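PDB 6K5J: GH3 beta-N-acetylglucosaminidase from Paenibacillaceae, which probably hydrolyses terminal beta-linked N-acetylglucosamine residues, as a beta-N-acetylglucosaminidase of glycoside hydrolase family 3. Local coordinates for residues A[469-483]-A[492-504]. Numbering follows the deposited sequence.
Sequences EALAAKPDVQLIVAS and ALPTVKTFFAAYE
Val-481 pairs with Phe-499, Ala-482 with Phe-500 and Ser-483 with Ala-501, a worked example of neighbouring parallel strands in an alpha/beta sheet, here in a six-stranded mixed sheet. Strand 499-501 is sandwiched between 478-483 and the antiparallel strand 374-377. Four backbone bonds stitch the pair: Val-481 N to Thr-498 O, Phe-500 N to Val-481 O (2.8 Å), Ser-483 N to Phe-500 O and Ala-502 N to Ser-483 O. Where the strands part, waters take over: one links Leu-479 O to Lys-497 N, another joins the same carbonyl to Thr-498 OG1.

Apolar contacts form on both faces. On one, Val-481 splits its branches: CG2 meets Val-496 CG1 at 3.7 Å, the two side chains crossing at about a right angle, while CG1, anti to the backbone N (chi1 -179°), reaches Phe-499 CD2 at 3.8 Å. On the other, Ile-480 CG2 lies at the edge of the Phe-500 ring, 3.7 Å from CE1, and Phe-382 packs edge-to-face with that ring.

Polar side chains tie helix 462-472 to the turn from Leu-493 to Val-496. The carboxylate of Glu-469, brought round by a bend at chi2 (-74°), receives Thr-495 N on the syn lone pair of OE2 at 2.8 Å, and this bond carries the contact; Glu-469 OE1 lies only 2.4 Å from Thr-495 OG1, so short that the exact positions are doubtful. At the far end of the strands, Ser-483 OG donates to a water 2.9 Å away, which also accepts from Tyr-503 N.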
loop_
_atom_site.group_PDB
_atom_site.type_symbol
_atom_site.label_atom_id
_atom_site.label_comp_id
_atom_site.label_asym_id
_atom_site.label_seq_id
_atom_site.Cartn_x
_atom_site.Cartn_y
_atom_site.Cartn_z
ATOM N N GLU A 469 -21.347 4.771 19.192
ATOM C CA GLU A 469 -22.259 4.019 20.048
ATOM C C GLU A 469 -23.214 4.941 20.801
ATOM O O GLU A 469 -24.373 4.579 21.031
ATOM C CB GLU A 469 -21.464 3.146 21.027
ATOM C CG GLU A 469 -20.966 1.827 20.420
ATOM C CD GLU A 469 -22.070 0.800 20.239
ATOM O OE1 GLU A 469 -22.572 0.276 21.262
ATOM O OE2 GLU A 469 -22.447 0.511 19.080
ATOM N N ALA A 470 -22.755 6.138 21.169
ATOM C CA ALA A 470 -23.635 7.102 21.827
ATOM C C ALA A 470 -24.744 7.557 20.887
ATOM O O ALA A 470 -25.925 7.590 21.263
ATOM C CB ALA A 470 -22.821 8.300 22.322
ATOM N N LEU A 471 -24.379 7.903 19.649
ATOM C CA LEU A 471 -25.377 8.303 18.665
ATOM C C LEU A 471 -26.341 7.166 18.376
ATOM O O LEU A 471 -27.533 7.397 18.135
ATOM C CB LEU A 471 -24.692 8.760 17.376
ATOM C CG LEU A 471 -23.812 10.000 17.456
ATOM C CD1 LEU A 471 -23.024 10.197 16.160
ATOM C CD2 LEU A 471 -24.687 11.220 17.730
ATOM N N ALA A 472 -25.841 5.930 18.389
ATOM C CA ALA A 472 -26.681 4.774 18.111
ATOM C C ALA A 472 -27.715 4.549 19.199
ATOM O O ALA A 472 -28.745 3.919 18.936
ATOM C CB ALA A 472 -25.819 3.514 17.946
ATOM N N ALA A 473 -27.463 5.048 20.407
ATOM C CA ALA A 473 -28.385 4.891 21.524
ATOM C C ALA A 473 -29.423 6.005 21.612
ATOM O O ALA A 473 -30.346 5.907 22.428
ATOM C CB ALA A 473 -27.604 4.814 22.840
ATOM N N LYS A 474 -29.302 7.055 20.804
ATOM C CA LYS A 474 -30.261 8.158 20.851
ATOM C C LYS A 474 -31.526 7.788 20.085
ATOM O O LYS A 474 -31.466 7.598 18.867
ATOM C CB LYS A 474 -29.645 9.425 20.274
ATOM C CG LYS A 474 -28.460 9.947 21.076
ATOM C CD LYS A 474 -27.946 11.277 20.541
ATOM C CE LYS A 474 -29.033 12.340 20.535
ATOM N NZ LYS A 474 -28.485 13.704 20.789
ATOM N N PRO A 475 -32.686 7.696 20.744
ATOM C CA PRO A 475 -33.902 7.262 20.034
ATOM C C PRO A 475 -34.414 8.275 19.026
ATOM O O PRO A 475 -35.236 7.916 18.175
ATOM C CB PRO A 475 -34.921 7.042 21.166
ATOM C CG PRO A 475 -34.134 7.157 22.455
ATOM C CD PRO A 475 -32.963 8.030 22.149
ATOM N N ASP A 476 -33.962 9.522 19.095
ATOM C CA ASP A 476 -34.368 10.565 18.165
ATOM C C ASP A 476 -33.459 10.656 16.942
ATOM O O ASP A 476 -33.634 11.565 16.121
ATOM C CB ASP A 476 -34.391 11.920 18.887
ATOM C CG ASP A 476 -33.142 12.149 19.742
ATOM O OD1 ASP A 476 -32.787 11.250 20.538
ATOM O OD2 ASP A 476 -32.514 13.227 19.619
ATOM N N VAL A 477 -32.491 9.754 16.810
ATOM C CA VAL A 477 -31.489 9.800 15.752
ATOM C C VAL A 477 -31.675 8.579 14.861
ATOM O O VAL A 477 -31.854 7.460 15.358
ATOM C CB VAL A 477 -30.059 9.849 16.330
ATOM C CG1 VAL A 477 -29.009 9.656 15.224
ATOM C CG2 VAL A 477 -29.822 11.154 17.073
ATOM N N GLN A 478 -31.654 8.795 13.547
ATOM C CA GLN A 478 -31.575 7.710 12.572
ATOM C C GLN A 478 -30.133 7.686 12.074
ATOM O O GLN A 478 -29.734 8.522 11.257
ATOM C CB GLN A 478 -32.572 7.901 11.434
ATOM C CG GLN A 478 -34.034 7.720 11.844
ATOM C CD GLN A 478 -34.608 8.954 12.519
ATOM O OE1 GLN A 478 -34.543 10.061 11.973
ATOM N NE2 GLN A 478 -35.169 8.773 13.717
ATOM N N LEU A 479 -29.350 6.749 12.602
ATOM C CA LEU A 479 -27.906 6.703 12.394
ATOM C C LEU A 479 -27.557 5.642 11.356
ATOM O O LEU A 479 -27.999 4.495 11.466
ATOM C CB LEU A 479 -27.187 6.388 13.705
ATOM C CG LEU A 479 -25.682 6.104 13.590
ATOM C CD1 LEU A 479 -24.950 7.379 13.223
ATOM C CD2 LEU A 479 -25.151 5.529 14.906
ATOM N N ILE A 480 -26.768 6.031 10.354
ATOM C CA ILE A 480 -26.100 5.105 9.445
ATOM C C ILE A 480 -24.598 5.249 9.664
ATOM O O ILE A 480 -24.085 6.368 9.752
ATOM C CB ILE A 480 -26.448 5.395 7.968
ATOM C CG1 ILE A 480 -27.930 5.151 7.685
ATOM C CG2 ILE A 480 -25.576 4.560 7.010
ATOM C CD1 ILE A 480 -28.379 5.717 6.325
ATOM N N VAL A 481 -23.884 4.131 9.729
ATOM C CA VAL A 481 -22.426 4.145 9.801
ATOM C C VAL A 481 -21.877 3.547 8.508
ATOM O O VAL A 481 -22.353 2.505 8.044
ATOM C CB VAL A 481 -21.915 3.390 11.040
ATOM C CG1 VAL A 481 -20.379 3.445 11.122
ATOM C CG2 VAL A 481 -22.524 3.987 12.298
ATOM N N ALA A 482 -20.898 4.221 7.917
ATOM C CA ALA A 482 -20.203 3.739 6.732
ATOM C C ALA A 482 -18.712 3.797 7.019
ATOM O O ALA A 482 -18.168 4.879 7.252
ATOM C CB ALA A 482 -20.557 4.579 5.501
ATOM N N SER A 483 -18.057 2.640 7.030
ATOM C CA SER A 483 -16.635 2.597 7.327
ATOM C C SER A 483 -15.849 2.940 6.071
ATOM O O SER A 483 -16.117 2.396 4.992
ATOM C CB SER A 483 -16.224 1.222 7.867
ATOM O OG SER A 483 -16.705 0.170 7.043
ATOM N N ALA A 492 -16.809 -3.393 16.856
ATOM C CA ALA A 492 -16.782 -2.524 18.019
ATOM C C ALA A 492 -18.055 -1.704 18.177
ATOM O O ALA A 492 -18.101 -0.829 19.044
ATOM C CB ALA A 492 -15.573 -1.585 17.950
ATOM N N LEU A 493 -19.082 -1.963 17.363
ATOM C CA LEU A 493 -20.275 -1.110 17.288
ATOM C C LEU A 493 -21.555 -1.938 17.418
ATOM O O LEU A 493 -22.381 -1.986 16.502
ATOM C CB LEU A 493 -20.272 -0.315 15.978
ATOM C CG LEU A 493 -19.056 0.581 15.762
ATOM C CD1 LEU A 493 -19.041 1.136 14.330
ATOM C CD2 LEU A 493 -19.028 1.725 16.787
ATOM N N PRO A 494 -21.770 -2.584 18.569
ATOM C CA PRO A 494 -22.905 -3.517 18.673
ATOM C C PRO A 494 -24.278 -2.855 18.627
ATOM O O PRO A 494 -25.254 -3.539 18.295
ATOM C CB PRO A 494 -22.661 -4.223 20.019
ATOM C CG PRO A 494 -21.811 -3.273 20.800
ATOM C CD PRO A 494 -20.952 -2.556 19.799
ATOM N N THR A 495 -24.389 -1.560 18.925
ATOM C CA THR A 495 -25.675 -0.873 18.930
ATOM C C THR A 495 -26.058 -0.316 17.565
ATOM O O THR A 495 -27.230 0.025 17.350
ATOM C CB THR A 495 -25.647 0.265 19.955
ATOM O OG1 THR A 495 -24.969 -0.189 21.133
ATOM C CG2 THR A 495 -27.066 0.715 20.326
ATOM N N VAL A 496 -25.102 -0.230 16.637
ATOM C CA VAL A 496 -25.376 0.343 15.321
ATOM C C VAL A 496 -26.330 -0.569 14.566
ATOM O O VAL A 496 -26.166 -1.794 14.557
ATOM C CB VAL A 496 -24.051 0.553 14.569
ATOM C CG1 VAL A 496 -24.278 0.773 13.081
ATOM C CG2 VAL A 496 -23.303 1.714 15.174
ATOM N N LYS A 497 -27.353 0.022 13.945
ATOM C CA LYS A 497 -28.348 -0.771 13.228
ATOM C C LYS A 497 -28.044 -0.932 11.744
ATOM O O LYS A 497 -28.477 -1.921 11.140
ATOM C CB LYS A 497 -29.735 -0.141 13.382
ATOM C CG LYS A 497 -30.329 -0.277 14.773
ATOM C CD LYS A 497 -31.691 0.418 14.849
ATOM C CE LYS A 497 -32.024 0.829 16.279
ATOM N NZ LYS A 497 -32.999 1.948 16.302
ATOM N N THR A 498 -27.334 0.020 11.140
ATOM C CA THR A 498 -27.059 0.031 9.706
ATOM C C THR A 498 -25.584 0.337 9.509
ATOM O O THR A 498 -25.119 1.406 9.914
ATOM C CB THR A 498 -27.912 1.078 8.983
ATOM O OG1 THR A 498 -29.287 0.900 9.338
ATOM C CG2 THR A 498 -27.756 0.958 7.471
ATOM N N PHE A 499 -24.856 -0.595 8.885
ATOM C CA PHE A 499 -23.407 -0.479 8.732
ATOM C C PHE A 499 -23.013 -0.852 7.311
ATOM O O PHE A 499 -23.312 -1.959 6.851
ATOM C CB PHE A 499 -22.672 -1.371 9.742
ATOM C CG PHE A 499 -21.170 -1.228 9.696
ATOM C CD1 PHE A 499 -20.417 -1.983 8.801
ATOM C CD2 PHE A 499 -20.514 -0.336 10.538
ATOM C CE1 PHE A 499 -19.024 -1.849 8.739
ATOM C CE2 PHE A 499 -19.129 -0.196 10.496
ATOM C CZ PHE A 499 -18.372 -0.971 9.585
ATOM N N PHE A 500 -22.316 0.057 6.638
ATOM C CA PHE A 500 -21.760 -0.155 5.307
ATOM C C PHE A 500 -20.240 -0.200 5.390
ATOM O O PHE A 500 -19.636 0.396 6.285
ATOM C CB PHE A 500 -22.153 0.976 4.346
ATOM C CG PHE A 500 -23.619 1.037 4.026
ATOM C CD1 PHE A 500 -24.489 1.768 4.833
ATOM C CD2 PHE A 500 -24.128 0.384 2.901
ATOM C CE1 PHE A 500 -25.835 1.839 4.541
ATOM C CE2 PHE A 500 -25.479 0.445 2.606
ATOM C CZ PHE A 500 -26.337 1.178 3.428
ATOM N N ALA A 501 -19.616 -0.865 4.414
ATOM C CA ALA A 501 -18.169 -0.798 4.241
ATOM C C ALA A 501 -17.850 -0.203 2.878
ATOM O O ALA A 501 -18.366 -0.667 1.853
ATOM C CB ALA A 501 -17.509 -2.179 4.386
ATOM N N ALA A 502 -16.982 0.809 2.867
ATOM C CA ALA A 502 -16.430 1.346 1.630
ATOM C C ALA A 502 -14.951 1.044 1.442
ATOM O O ALA A 502 -14.435 1.249 0.334
ATOM C CB ALA A 502 -16.641 2.870 1.557
ATOM N N TYR A 503 -14.253 0.593 2.485
ATOM C CA TYR A 503 -12.865 0.121 2.456
ATOM C C TYR A 503 -11.844 1.220 2.173
ATOM O O TYR A 503 -10.639 0.923 2.078
ATOM C CB TYR A 503 -12.677 -1.027 1.444
ATOM C CG TYR A 503 -13.747 -2.088 1.576
ATOM C CD1 TYR A 503 -13.666 -3.059 2.568
ATOM C CD2 TYR A 503 -14.866 -2.095 0.738
ATOM C CE1 TYR A 503 -14.649 -4.025 2.711
ATOM C CE2 TYR A 503 -15.858 -3.055 0.880
ATOM C CZ TYR A 503 -15.735 -4.022 1.863
ATOM O OH TYR A 503 -16.715 -4.984 2.011
ATOM N N GLU A 504 -12.269 2.472 2.032
ATOM C CA GLU A 504 -11.372 3.582 1.722
ATOM C C GLU A 504 -12.217 4.850 1.702
ATOM O O GLU A 504 -13.452 4.792 1.685
ATOM C CB GLU A 504 -10.640 3.392 0.389
ATOM C CG GLU A 504 -11.577 3.227 -0.781
ATOM C CD GLU A 504 -10.861 2.774 -2.029
ATOM O OE1 GLU A 504 -9.891 1.988 -1.923
ATOM O OE2 GLU A 504 -11.274 3.213 -3.120
HETATM O O HOH W 1 -27.482 2.851 13.888
HETATM O O HOH W 2 -30.120 3.087 10.714
HETATM O O HOH W 3 -14.691 -0.487 5.120
#